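Local coordinates for putative membrane anchored protein (Corynebacterium diphtheriae, PDB 3LSO) that is of unknown function but is probably a membrane-anchored protein built of successive beta domains, the first E-set-like, at residues Phe230-Ala235 with Ser259-Ala264; Ile252-Ser257 with Thr280-Val285; Ser323-Leu328 with Pro409-Ala414; Gly425-Gln430 with Phe451-Pro456. All blocks are in the same frame, centred on the assembly; numbering follows the deposited sequence.

Interaction 1: residues Phe230-Ala235 with Ser259-Ala264; sequences FVNHIA and SKTITA
F230 and T263 face each other as an antiparallel hydrogen-bonded pair, with F230 N giving to T263 O (2.7 Å) and T263 N to F230 O. One step on, V231 and I262 form the non-hydrogen-bonded pair. Beyond V231 the chain enters the turn, yet hydrogen bonding continues: N232 N donates to T261 O (2.8 Å), and the amide oxygen of N232 takes the place of a backbone carbonyl by accepting from T261. That side-chain bond, N232 OD1 to T261 N at 2.9 Å, is nearly straight (169° at the hydrogen). The side chain reaches T261 N because its CG lies anti to the carbonyl carbon (chi1 -82°).

A water bridges the two segments, accepting from H233 N and donating to T261 O and to T263 OG1 (2.9 Å). The imidazole of H233 crosses T261 and T263 at a slant, with T263 OG1 at its edge, 3.7 Å from H233 CD2. Its NE2 is bonded to E279, which also binds T263 OG1, while its ND1 meets the carbonyl of P459; two acceptors of this kind would favour a doubly protonated ring.

Apolar contact is modest. V231 and I262 run side by side, CG2 to CD1 at 4.1 Å, and on the opposite face of the sheet the CB atoms of F230 and T263 meet at 3.8 Å.

V231-I234 is a type I' turn with N232 and H233 at its corner, typical of a tight two-residue beta hairpin, here joining strands 226-231 and 234-241 at one margin of a five-stranded sheet.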
loop_
_atom_site.group_PDB
_atom_site.type_symbol
_atom_site.label_atom_id
_atom_site.label_comp_id
_atom_site.label_asym_id
_atom_site.label_seq_id
_atom_site.Cartn_x
_atom_site.Cartn_y
_atom_site.Cartn_z
ATOM N N PHE B 230 -3.953 -0.128 18.725
ATOM C CA PHE B 230 -3.089 -0.996 19.489
ATOM C C PHE B 230 -1.664 -0.534 19.321
ATOM O O PHE B 230 -1.256 -0.100 18.235
ATOM C CB PHE B 230 -3.179 -2.422 18.982
ATOM C CG PHE B 230 -4.502 -3.067 19.199
ATOM C CD1 PHE B 230 -4.690 -3.947 20.250
ATOM C CD2 PHE B 230 -5.550 -2.845 18.319
ATOM C CE1 PHE B 230 -5.914 -4.585 20.439
ATOM C CE2 PHE B 230 -6.791 -3.475 18.511
ATOM C CZ PHE B 230 -6.966 -4.343 19.577
ATOM N N VAL B 231 -0.907 -0.631 20.401
ATOM C CA VAL B 231 0.518 -0.400 20.350
ATOM C C VAL B 231 1.112 -1.734 20.734
ATOM O O VAL B 231 0.687 -2.340 21.721
ATOM C CB VAL B 231 0.976 0.705 21.324
ATOM C CG1 VAL B 231 2.468 0.826 21.289
ATOM C CG2 VAL B 231 0.376 2.030 20.947
ATOM N N ASN B 232 2.057 -2.203 19.931
ATOM C CA ASN B 232 2.660 -3.499 20.145
ATOM C C ASN B 232 1.665 -4.556 20.579
ATOM O O ASN B 232 1.868 -5.277 21.562
ATOM C CB ASN B 232 3.848 -3.386 21.094
ATOM C CG ASN B 232 5.128 -2.927 20.381
ATOM O OD1 ASN B 232 5.117 -2.495 19.219
ATOM N ND2 ASN B 232 6.234 -3.033 21.075
ATOM N N HIS B 233 0.580 -4.616 19.809
ATOM C CA HIS B 233 -0.516 -5.594 19.942
ATOM C C HIS B 233 -1.313 -5.592 21.256
ATOM O O HIS B 233 -1.955 -6.595 21.621
ATOM C CB HIS B 233 -0.064 -7.008 19.541
ATOM C CG HIS B 233 0.230 -7.155 18.075
ATOM N ND1 HIS B 233 0.758 -8.309 17.532
ATOM C CD2 HIS B 233 0.085 -6.287 17.044
ATOM C CE1 HIS B 233 0.911 -8.152 16.230
ATOM N NE2 HIS B 233 0.509 -6.934 15.910
ATOM N N ILE B 234 -1.317 -4.449 21.932
ATOM C CA ILE B 234 -2.097 -4.287 23.163
ATOM C C ILE B 234 -2.998 -3.038 23.080
ATOM O O ILE B 234 -2.552 -1.963 22.695
ATOM C CB ILE B 234 -1.148 -4.294 24.402
ATOM C CG1 ILE B 234 -0.702 -5.739 24.692
ATOM C CG2 ILE B 234 -1.815 -3.667 25.618
ATOM C CD1 ILE B 234 0.781 -5.892 25.108
ATOM N N ALA B 235 -4.268 -3.196 23.425
ATOM C CA ALA B 235 -5.261 -2.127 23.291
ATOM C C ALA B 235 -4.798 -0.803 23.889
ATOM O O ALA B 235 -4.574 -0.693 25.093
ATOM C CB ALA B 235 -6.583 -2.554 23.912
ATOM N N SER B 259 11.097 -0.075 17.382
ATOM C CA SER B 259 10.090 -0.135 16.328
ATOM C C SER B 259 8.793 -0.451 17.011
ATOM O O SER B 259 8.635 -1.525 17.585
ATOM C CB SER B 259 10.391 -1.216 15.311
ATOM O OG SER B 259 11.525 -0.861 14.560
ATOM N N LYS B 260 7.877 0.497 16.969
ATOM C CA LYS B 260 6.577 0.318 17.559
ATOM C C LYS B 260 5.575 -0.066 16.480
ATOM O O LYS B 260 5.590 0.493 15.385
ATOM C CB LYS B 260 6.178 1.595 18.274
ATOM C CG LYS B 260 7.266 2.063 19.252
ATOM C CD LYS B 260 7.184 1.333 20.583
ATOM C CE LYS B 260 8.333 1.694 21.471
ATOM N NZ LYS B 260 8.433 0.759 22.636
ATOM N N THR B 261 4.734 -1.057 16.769
ATOM C CA THR B 261 3.743 -1.547 15.819
ATOM C C THR B 261 2.396 -0.962 16.189
ATOM O O THR B 261 1.873 -1.212 17.271
ATOM C CB THR B 261 3.656 -3.065 15.860
ATOM O OG1 THR B 261 4.881 -3.628 15.375
ATOM C CG2 THR B 261 2.591 -3.528 14.966
ATOM N N ILE B 262 1.852 -0.150 15.298
ATOM C CA ILE B 262 0.555 0.441 15.519
ATOM C C ILE B 262 -0.448 -0.341 14.702
ATOM O O ILE B 262 -0.220 -0.635 13.512
ATOM C CB ILE B 262 0.526 1.918 15.104
ATOM C CG1 ILE B 262 1.739 2.668 15.675
ATOM C CG2 ILE B 262 -0.772 2.583 15.532
ATOM C CD1 ILE B 262 1.857 2.611 17.208
ATOM N N THR B 263 -1.552 -0.699 15.357
ATOM C CA THR B 263 -2.621 -1.423 14.698
ATOM C C THR B 263 -3.911 -0.666 14.922
ATOM O O THR B 263 -4.151 -0.156 16.033
ATOM C CB THR B 263 -2.711 -2.863 15.207
ATOM O OG1 THR B 263 -1.425 -3.492 15.056
ATOM C CG2 THR B 263 -3.735 -3.646 14.403
ATOM N N ALA B 264 -4.705 -0.546 13.858
ATOM C CA ALA B 264 -6.024 0.082 13.916
ATOM C C ALA B 264 -7.041 -0.966 13.533
ATOM O O ALA B 264 -6.838 -1.713 12.554
ATOM C CB ALA B 264 -6.109 1.257 12.965
HETATM O O HOH W 1 -0.181 -3.007 17.668
#

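Interaction 2: residues Ile252-Ser257 with Thr280-Val285; sequences IIFDTS and TIIPVV
F254 meets V284 through the face of its ring. V284 CG2 stands over one side of the phenyl group in a CH-pi contact, 3.8 Å from the ring centroid and 22° off the normal, displaced toward the CD1-CE1 side; CD1 of F254 lies 3.6 Å from this methyl. With CG2 of V284 placed anti to its carbonyl carbon and CG1 anti to its backbone N (chi1 171°), the two methyls divide the work: CG2 covers the ring, while CG1 lies 4.1 Å from F254 CB. I282 comes from another direction, its CD1 meeting the ring at the edge, 4.5 Å from F254 CZ. The packing round the ring is apolar, and no hydrogen bond crosses between I252-S257 and T280-V285.

T256 forms the loose side. It lies on the surface with its CB directed away from V284 and adds little beyond its carbonyl oxygen, 4.0 Å from V284 CG1; its hydroxyl is bonded to K260 NZ. S257, partly exposed, makes a second close approach, its CB 3.8 Å from V285 CA, and its hydroxyl is bonded to I426 N of strand 425-435.

The chain thus leaves strand 247-253 of a three-stranded sheet and passes across the end of strand 278-285, which belongs to a five-stranded one. F254 and I282 both pack on strand 208-214 and on strand 258-267, through V209 and K260 for F254 and through I211 and I262 for I282, and V285, turned away from S257, rests on I426.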
loop_
_atom_site.group_PDB
_atom_site.type_symbol
_atom_site.label_atom_id
_atom_site.label_comp_id
_atom_site.label_asym_id
_atom_site.label_seq_id
_atom_site.Cartn_x
_atom_site.Cartn_y
_atom_site.Cartn_z
ATOM N N ILE B 252 -0.629 9.519 21.482
ATOM C CA ILE B 252 0.030 8.613 22.437
ATOM C C ILE B 252 1.432 9.048 22.854
ATOM O O ILE B 252 2.135 9.714 22.097
ATOM C CB ILE B 252 0.094 7.191 21.901
ATOM C CG1 ILE B 252 0.784 7.155 20.549
ATOM C CG2 ILE B 252 -1.311 6.599 21.768
ATOM C CD1 ILE B 252 0.698 5.790 19.938
ATOM N N ILE B 253 1.848 8.673 24.057
ATOM C CA ILE B 253 3.174 9.059 24.529
ATOM C C ILE B 253 4.001 7.798 24.738
ATOM O O ILE B 253 3.624 6.954 25.532
ATOM C CB ILE B 253 3.078 9.872 25.847
ATOM C CG1 ILE B 253 2.263 11.156 25.623
ATOM C CG2 ILE B 253 4.457 10.184 26.377
ATOM C CD1 ILE B 253 1.761 11.856 26.897
ATOM N N PHE B 254 5.115 7.648 24.039
ATOM C CA PHE B 254 5.911 6.447 24.232
ATOM C C PHE B 254 6.805 6.526 25.462
ATOM O O PHE B 254 7.229 7.604 25.875
ATOM C CB PHE B 254 6.746 6.156 23.000
ATOM C CG PHE B 254 5.935 5.779 21.802
ATOM C CD1 PHE B 254 5.725 6.694 20.776
ATOM C CD2 PHE B 254 5.377 4.509 21.691
ATOM C CE1 PHE B 254 4.978 6.359 19.662
ATOM C CE2 PHE B 254 4.619 4.164 20.570
ATOM C CZ PHE B 254 4.424 5.088 19.560
ATOM N N ASP B 255 7.102 5.369 26.041
ATOM C CA ASP B 255 7.958 5.310 27.217
ATOM C C ASP B 255 9.391 4.971 26.863
ATOM O O ASP B 255 10.304 5.503 27.465
ATOM C CB ASP B 255 7.439 4.248 28.164
ATOM C CG ASP B 255 6.152 4.649 28.837
ATOM O OD1 ASP B 255 6.162 5.736 29.458
ATOM O OD2 ASP B 255 5.161 3.870 28.752
ATOM N N THR B 256 9.574 4.086 25.882
ATOM C CA THR B 256 10.876 3.518 25.522
ATOM C C THR B 256 11.045 3.552 24.007
ATOM O O THR B 256 10.061 3.443 23.276
ATOM C CB THR B 256 10.960 2.022 25.960
ATOM O OG1 THR B 256 9.866 1.292 25.397
ATOM C CG2 THR B 256 10.923 1.870 27.491
ATOM N N SER B 257 12.274 3.682 23.523
ATOM C CA SER B 257 12.509 3.609 22.082
ATOM C C SER B 257 12.350 2.171 21.543
ATOM O O SER B 257 12.357 1.201 22.314
ATOM C CB SER B 257 13.859 4.247 21.684
ATOM O OG SER B 257 14.978 3.479 22.063
ATOM N N THR B 280 0.869 -0.259 10.855
ATOM C CA THR B 280 2.104 0.406 10.419
ATOM C C THR B 280 3.197 0.295 11.516
ATOM O O THR B 280 2.914 -0.134 12.646
ATOM C CB THR B 280 1.823 1.872 9.947
ATOM O OG1 THR B 280 2.831 2.298 9.025
ATOM C CG2 THR B 280 1.784 2.833 11.105
ATOM N N ILE B 281 4.433 0.662 11.194
ATOM C CA ILE B 281 5.497 0.592 12.165
ATOM C C ILE B 281 6.121 1.949 12.321
ATOM O O ILE B 281 6.501 2.545 11.322
ATOM C CB ILE B 281 6.567 -0.408 11.718
ATOM C CG1 ILE B 281 5.995 -1.823 11.767
ATOM C CG2 ILE B 281 7.816 -0.295 12.606
ATOM C CD1 ILE B 281 6.981 -2.911 11.430
ATOM N N ILE B 282 6.242 2.438 13.553
ATOM C CA ILE B 282 6.909 3.708 13.813
ATOM C C ILE B 282 8.197 3.498 14.572
ATOM O O ILE B 282 8.180 2.955 15.671
ATOM C CB ILE B 282 6.117 4.609 14.724
ATOM C CG1 ILE B 282 4.757 4.940 14.140
ATOM C CG2 ILE B 282 6.874 5.931 14.941
ATOM C CD1 ILE B 282 3.864 5.685 15.165
ATOM N N PRO B 283 9.315 3.970 14.019
ATOM C CA PRO B 283 10.523 3.881 14.778
ATOM C C PRO B 283 10.519 4.977 15.813
ATOM O O PRO B 283 10.391 6.150 15.463
ATOM C CB PRO B 283 11.609 4.173 13.740
ATOM C CG PRO B 283 10.911 4.263 12.439
ATOM C CD PRO B 283 9.542 4.654 12.743
ATOM N N VAL B 284 10.660 4.611 17.078
ATOM C CA VAL B 284 10.740 5.605 18.117
ATOM C C VAL B 284 12.145 5.646 18.691
ATOM O O VAL B 284 12.696 4.631 19.076
ATOM C CB VAL B 284 9.688 5.350 19.166
ATOM C CG1 VAL B 284 9.887 6.228 20.349
ATOM C CG2 VAL B 284 8.351 5.629 18.574
ATOM N N VAL B 285 12.733 6.830 18.721
ATOM C CA VAL B 285 14.116 6.999 19.135
ATOM C C VAL B 285 14.150 7.797 20.448
ATOM O O VAL B 285 13.176 8.494 20.768
ATOM C CB VAL B 285 14.902 7.750 18.032
ATOM C CG1 VAL B 285 15.118 6.862 16.822
ATOM C CG2 VAL B 285 14.159 9.007 17.612
#

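Interaction 3: residues Ser323-Leu328 with Pro409-Ala414; sequences SVSASL and PQTVSA
The flat groups that meet between S323-L328 and Q410-A414 are peptide units of two neighbouring antiparallel strands, running at 162° to each other in one sheet of a beta sandwich; this four-stranded sheet packs on the sheet containing strands 335-343 and 425-435. Over one face of these peptides stand the side chains of V324, A326, L328, V412 and A414, and that of Q410 starts there too before its end leads away; over the other stand S325, S327, T411 and S413.

Three hydrogen-bonded pairs, V324-A414, A326-V412 and L328-Q410, each carry two reciprocal backbone bonds, for example A326 N to V412 O at 2.8 Å and V412 N to A326 O at 3.0 Å. The two non-hydrogen-bonded pairs between them are supplemented by CA-H...O contacts such as T411 CA to A326 O at 3.3 Å.

The buried face is directed at the second sheet of the sandwich: A326 and V412 meet I342, V412 and L328 meet M431, and V324 touches F429. Strands 298-303 and 349-357 flank the pair within its own sheet.

On the hydroxyl face, T411 turns its two branches to different partners. Its methyl CG2, anti to the backbone N, points to S325 OG at 3.4 Å, and its hydroxyl OG1 is hydrogen-bonded to S327 OG at 2.7 Å.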
loop_
_atom_site.group_PDB
_atom_site.type_symbol
_atom_site.label_atom_id
_atom_site.label_comp_id
_atom_site.label_asym_id
_atom_site.label_seq_id
_atom_site.Cartn_x
_atom_site.Cartn_y
_atom_site.Cartn_z
ATOM N N SER B 323 31.755 -0.566 14.215
ATOM C CA SER B 323 32.571 0.454 13.609
ATOM C C SER B 323 31.650 1.464 12.949
ATOM O O SER B 323 30.694 1.102 12.253
ATOM C CB SER B 323 33.469 -0.163 12.578
ATOM O OG SER B 323 32.676 -0.580 11.489
ATOM N N VAL B 324 31.941 2.728 13.174
ATOM C CA VAL B 324 31.061 3.792 12.773
ATOM C C VAL B 324 31.859 4.778 11.954
ATOM O O VAL B 324 33.046 4.985 12.183
ATOM C CB VAL B 324 30.485 4.523 14.008
ATOM C CG1 VAL B 324 29.742 5.738 13.595
ATOM C CG2 VAL B 324 29.573 3.601 14.771
ATOM N N SER B 325 31.194 5.398 11.005
ATOM C CA SER B 325 31.791 6.434 10.208
ATOM C C SER B 325 30.793 7.571 10.164
ATOM O O SER B 325 29.584 7.339 10.139
ATOM C CB SER B 325 32.021 5.882 8.807
ATOM O OG SER B 325 32.686 6.829 8.006
ATOM N N ALA B 326 31.273 8.804 10.172
ATOM C CA ALA B 326 30.357 9.966 10.065
ATOM C C ALA B 326 30.975 11.023 9.163
ATOM O O ALA B 326 32.149 11.372 9.339
ATOM C CB ALA B 326 30.056 10.535 11.412
ATOM N N SER B 327 30.209 11.512 8.192
ATOM C CA SER B 327 30.747 12.439 7.222
ATOM C C SER B 327 29.981 13.746 7.257
ATOM O O SER B 327 28.764 13.740 7.233
ATOM C CB SER B 327 30.602 11.845 5.829
ATOM O OG SER B 327 31.535 10.829 5.561
ATOM N N LEU B 328 30.671 14.874 7.281
ATOM C CA LEU B 328 30.023 16.157 7.002
ATOM C C LEU B 328 30.195 16.465 5.531
ATOM O O LEU B 328 31.304 16.386 5.007
ATOM C CB LEU B 328 30.673 17.247 7.830
ATOM C CG LEU B 328 30.289 18.710 7.690
ATOM C CD1 LEU B 328 31.121 19.428 8.687
ATOM C CD2 LEU B 328 30.580 19.290 6.282
ATOM N N PRO B 409 33.468 14.817 1.232
ATOM C CA PRO B 409 33.122 14.560 2.627
ATOM C C PRO B 409 34.290 14.738 3.578
ATOM O O PRO B 409 35.395 14.299 3.263
ATOM C CB PRO B 409 32.734 13.088 2.610
ATOM C CG PRO B 409 32.282 12.811 1.225
ATOM C CD PRO B 409 33.172 13.648 0.376
ATOM N N GLN B 410 34.036 15.381 4.721
ATOM C CA GLN B 410 34.976 15.437 5.852
ATOM C C GLN B 410 34.580 14.344 6.864
ATOM O O GLN B 410 33.554 14.437 7.511
ATOM C CB GLN B 410 34.935 16.808 6.532
ATOM C CG GLN B 410 34.985 18.034 5.599
ATOM C CD GLN B 410 36.279 18.155 4.807
ATOM O OE1 GLN B 410 36.351 17.773 3.646
ATOM N NE2 GLN B 410 37.300 18.697 5.432
ATOM N N THR B 411 35.376 13.301 7.006
ATOM C CA THR B 411 34.931 12.099 7.694
ATOM C C THR B 411 35.739 11.772 8.951
ATOM O O THR B 411 36.972 11.814 8.965
ATOM C CB THR B 411 34.978 10.907 6.729
ATOM O OG1 THR B 411 34.173 11.208 5.583
ATOM C CG2 THR B 411 34.453 9.654 7.368
ATOM N N VAL B 412 35.043 11.440 10.020
ATOM C CA VAL B 412 35.710 10.824 11.129
ATOM C C VAL B 412 35.130 9.396 11.295
ATOM O O VAL B 412 33.924 9.177 11.128
ATOM C CB VAL B 412 35.543 11.698 12.350
ATOM C CG1 VAL B 412 34.159 12.245 12.384
ATOM C CG2 VAL B 412 35.827 10.918 13.606
ATOM N N SER B 413 35.991 8.421 11.537
ATOM C CA SER B 413 35.547 7.057 11.825
ATOM C C SER B 413 36.235 6.485 13.047
ATOM O O SER B 413 37.342 6.893 13.417
ATOM C CB SER B 413 35.758 6.139 10.627
ATOM O OG SER B 413 37.116 6.057 10.247
ATOM N N ALA B 414 35.564 5.560 13.707
ATOM C CA ALA B 414 36.118 5.024 14.937
ATOM C C ALA B 414 35.418 3.738 15.286
ATOM O O ALA B 414 34.503 3.328 14.586
ATOM C CB ALA B 414 35.974 6.038 16.070
#

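Interaction 4: residues Gly425-Gln430 with Phe451-Pro456; sequences GIYMFQ and FEIAGP
Y427 and F451 sit opposite each other on one face of an antiparallel ladder, with their rings nearly parallel (18° between planes) but slid so far apart, 5.3 Å between centroids, that they barely overlap. What covers the F451 ring is the CB of Y427, over one face in a CH-pi contact 3.7 Å from the centroid. The side chain of F451 is thrown across its partner by its first torsion, which sets CG between the backbone N and the carbonyl carbon (chi1 67°). F429 meets the same ring from its edge: F429 CE2 is 3.6 Å from F451 CE2, and the two planes are inclined at 45°. Farther along the same CD2-CE2 side of Y427 that F451 touches, I453 brings its CG1 to 3.9 Å from Y427 CE2. The tyrosine hydroxyl is held by the carbonyl of A423.

Beneath the rings, G425 and I453 exchange two backbone bonds, and so do Y427 and F451, with F451 N to Y427 O at 2.7 Å. Between these pairs I426 and E452 share the opposite face. The methylenes cross at an angle, I426 CG1 lying 3.6 Å from E452 CG, and E452 extends beyond them so that its carboxylate can bind S259 OG.

Y427, F429 and F451 form an aromatic cluster. F429 and F451 are buried, F429 also packing on F416 of the facing sheet of the sandwich, while Y427 is partly exposed at the margin. The cluster is built on the antiparallel beta hairpin of strands 425-435 and 440-453.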
loop_
_atom_site.group_PDB
_atom_site.type_symbol
_atom_site.label_atom_id
_atom_site.label_comp_id
_atom_site.label_asym_id
_atom_site.label_seq_id
_atom_site.Cartn_x
_atom_site.Cartn_y
_atom_site.Cartn_z
ATOM N N GLY B 425 16.078 -0.915 22.304
ATOM C CA GLY B 425 15.623 0.309 21.654
ATOM C C GLY B 425 16.427 0.659 20.415
ATOM O O GLY B 425 17.229 -0.149 19.943
ATOM N N ILE B 426 16.204 1.873 19.899
ATOM C CA ILE B 426 16.872 2.365 18.732
ATOM C C ILE B 426 17.841 3.492 19.123
ATOM O O ILE B 426 17.507 4.386 19.899
ATOM C CB ILE B 426 15.873 2.895 17.708
ATOM C CG1 ILE B 426 15.046 1.761 17.117
ATOM C CG2 ILE B 426 16.608 3.557 16.579
ATOM C CD1 ILE B 426 13.918 2.221 16.188
ATOM N N TYR B 427 19.033 3.460 18.544
ATOM C CA TYR B 427 20.125 4.286 18.978
ATOM C C TYR B 427 20.816 4.745 17.698
ATOM O O TYR B 427 20.830 3.989 16.724
ATOM C CB TYR B 427 21.089 3.446 19.822
ATOM C CG TYR B 427 20.555 2.913 21.156
ATOM C CD1 TYR B 427 20.685 3.653 22.340
ATOM C CD2 TYR B 427 19.957 1.663 21.238
ATOM C CE1 TYR B 427 20.203 3.166 23.564
ATOM C CE2 TYR B 427 19.475 1.156 22.446
ATOM C CZ TYR B 427 19.602 1.914 23.600
ATOM O OH TYR B 427 19.130 1.403 24.785
HETATM N N MSE B 428 21.339 5.977 17.673
HETATM C CA MSE B 428 22.132 6.486 16.552
HETATM C C MSE B 428 23.405 7.053 17.099
HETATM O O MSE B 428 23.463 7.447 18.266
HETATM C CB MSE B 428 21.443 7.667 15.883
HETATM C CG MSE B 428 20.406 7.347 14.840
HETATM SE SE MSE B 428 19.401 8.970 14.525
HETATM C CE MSE B 428 18.496 9.053 16.225
ATOM N N PHE B 429 24.419 7.156 16.257
ATOM C CA PHE B 429 25.559 7.967 16.616
ATOM C C PHE B 429 25.366 9.423 16.182
ATOM O O PHE B 429 24.554 9.720 15.294
ATOM C CB PHE B 429 26.816 7.353 16.035
ATOM C CG PHE B 429 27.149 6.041 16.644
ATOM C CD1 PHE B 429 28.057 5.952 17.674
ATOM C CD2 PHE B 429 26.517 4.881 16.221
ATOM C CE1 PHE B 429 28.358 4.748 18.250
ATOM C CE2 PHE B 429 26.825 3.647 16.806
ATOM C CZ PHE B 429 27.745 3.592 17.819
ATOM N N GLN B 430 26.090 10.337 16.817
ATOM C CA GLN B 430 26.024 11.735 16.427
ATOM C C GLN B 430 27.364 12.201 15.946
ATOM O O GLN B 430 28.397 11.621 16.313
ATOM C CB GLN B 430 25.619 12.586 17.625
ATOM C CG GLN B 430 24.222 12.264 18.170
ATOM C CD GLN B 430 23.863 13.098 19.381
ATOM O OE1 GLN B 430 24.687 13.338 20.260
ATOM N NE2 GLN B 430 22.623 13.554 19.430
ATOM N N PHE B 451 21.082 1.879 15.061
ATOM C CA PHE B 451 21.005 0.455 15.325
ATOM C C PHE B 451 19.908 0.162 16.324
ATOM O O PHE B 451 19.543 1.027 17.107
ATOM C CB PHE B 451 22.356 -0.093 15.796
ATOM C CG PHE B 451 22.814 0.422 17.149
ATOM C CD1 PHE B 451 22.437 -0.221 18.322
ATOM C CD2 PHE B 451 23.657 1.510 17.240
ATOM C CE1 PHE B 451 22.858 0.218 19.536
ATOM C CE2 PHE B 451 24.086 1.957 18.465
ATOM C CZ PHE B 451 23.684 1.307 19.612
ATOM N N GLU B 452 19.369 -1.050 16.283
ATOM C CA GLU B 452 18.351 -1.447 17.239
ATOM C C GLU B 452 18.855 -2.585 18.091
ATOM O O GLU B 452 19.418 -3.533 17.580
ATOM C CB GLU B 452 17.036 -1.837 16.552
ATOM C CG GLU B 452 15.810 -1.729 17.474
ATOM C CD GLU B 452 14.457 -1.939 16.788
ATOM O OE1 GLU B 452 14.348 -1.762 15.555
ATOM O OE2 GLU B 452 13.489 -2.284 17.508
ATOM N N ILE B 453 18.681 -2.454 19.398
ATOM C CA ILE B 453 18.809 -3.569 20.311
ATOM C C ILE B 453 17.440 -4.173 20.424
ATOM O O ILE B 453 16.527 -3.521 20.908
ATOM C CB ILE B 453 19.247 -3.100 21.698
ATOM C CG1 ILE B 453 20.628 -2.432 21.641
ATOM C CG2 ILE B 453 19.197 -4.245 22.693
ATOM C CD1 ILE B 453 21.728 -3.296 21.115
ATOM N N ALA B 454 17.287 -5.413 19.980
ATOM C CA ALA B 454 15.945 -6.015 19.889
ATOM C C ALA B 454 15.186 -6.012 21.211
ATOM O O ALA B 454 15.772 -5.877 22.289
ATOM C CB ALA B 454 15.990 -7.421 19.281
ATOM N N GLY B 455 13.867 -6.124 21.107
ATOM C CA GLY B 455 13.004 -6.112 22.265
ATOM C C GLY B 455 12.320 -7.450 22.397
ATOM O O GLY B 455 12.674 -8.409 21.704
ATOM N N PRO B 456 11.325 -7.526 23.291
ATOM C CA PRO B 456 10.568 -8.762 23.464
ATOM C C PRO B 456 9.599 -8.974 22.297
ATOM O O PRO B 456 9.286 -8.018 21.573
ATOM C CB PRO B 456 9.809 -8.526 24.771
ATOM C CG PRO B 456 9.632 -7.034 24.841
ATOM C CD PRO B 456 10.827 -6.433 24.147
#

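Interactions 1 and 2 interlock along the chain, their segments alternating, and their centres lie 10 Å apart; strands 258-267 and 278-285 are neighbours in one sheet, joined by K260 O to I282 N at 2.8 Å. Interactions 3 and 4 come later in sequence, in the following beta unit, a sandwich. Interaction 4 lies at the junction of the two units and touches all the others, its centre 18 Å from that of interaction 1, 12 Å from interaction 2 and 19 Å from interaction 3. Interaction 3 is remote from interaction 1, about 19 Å between nearest atoms. The contacts thus follow an elongated, helix-free molecule whose successive beta units are joined by specific bonds.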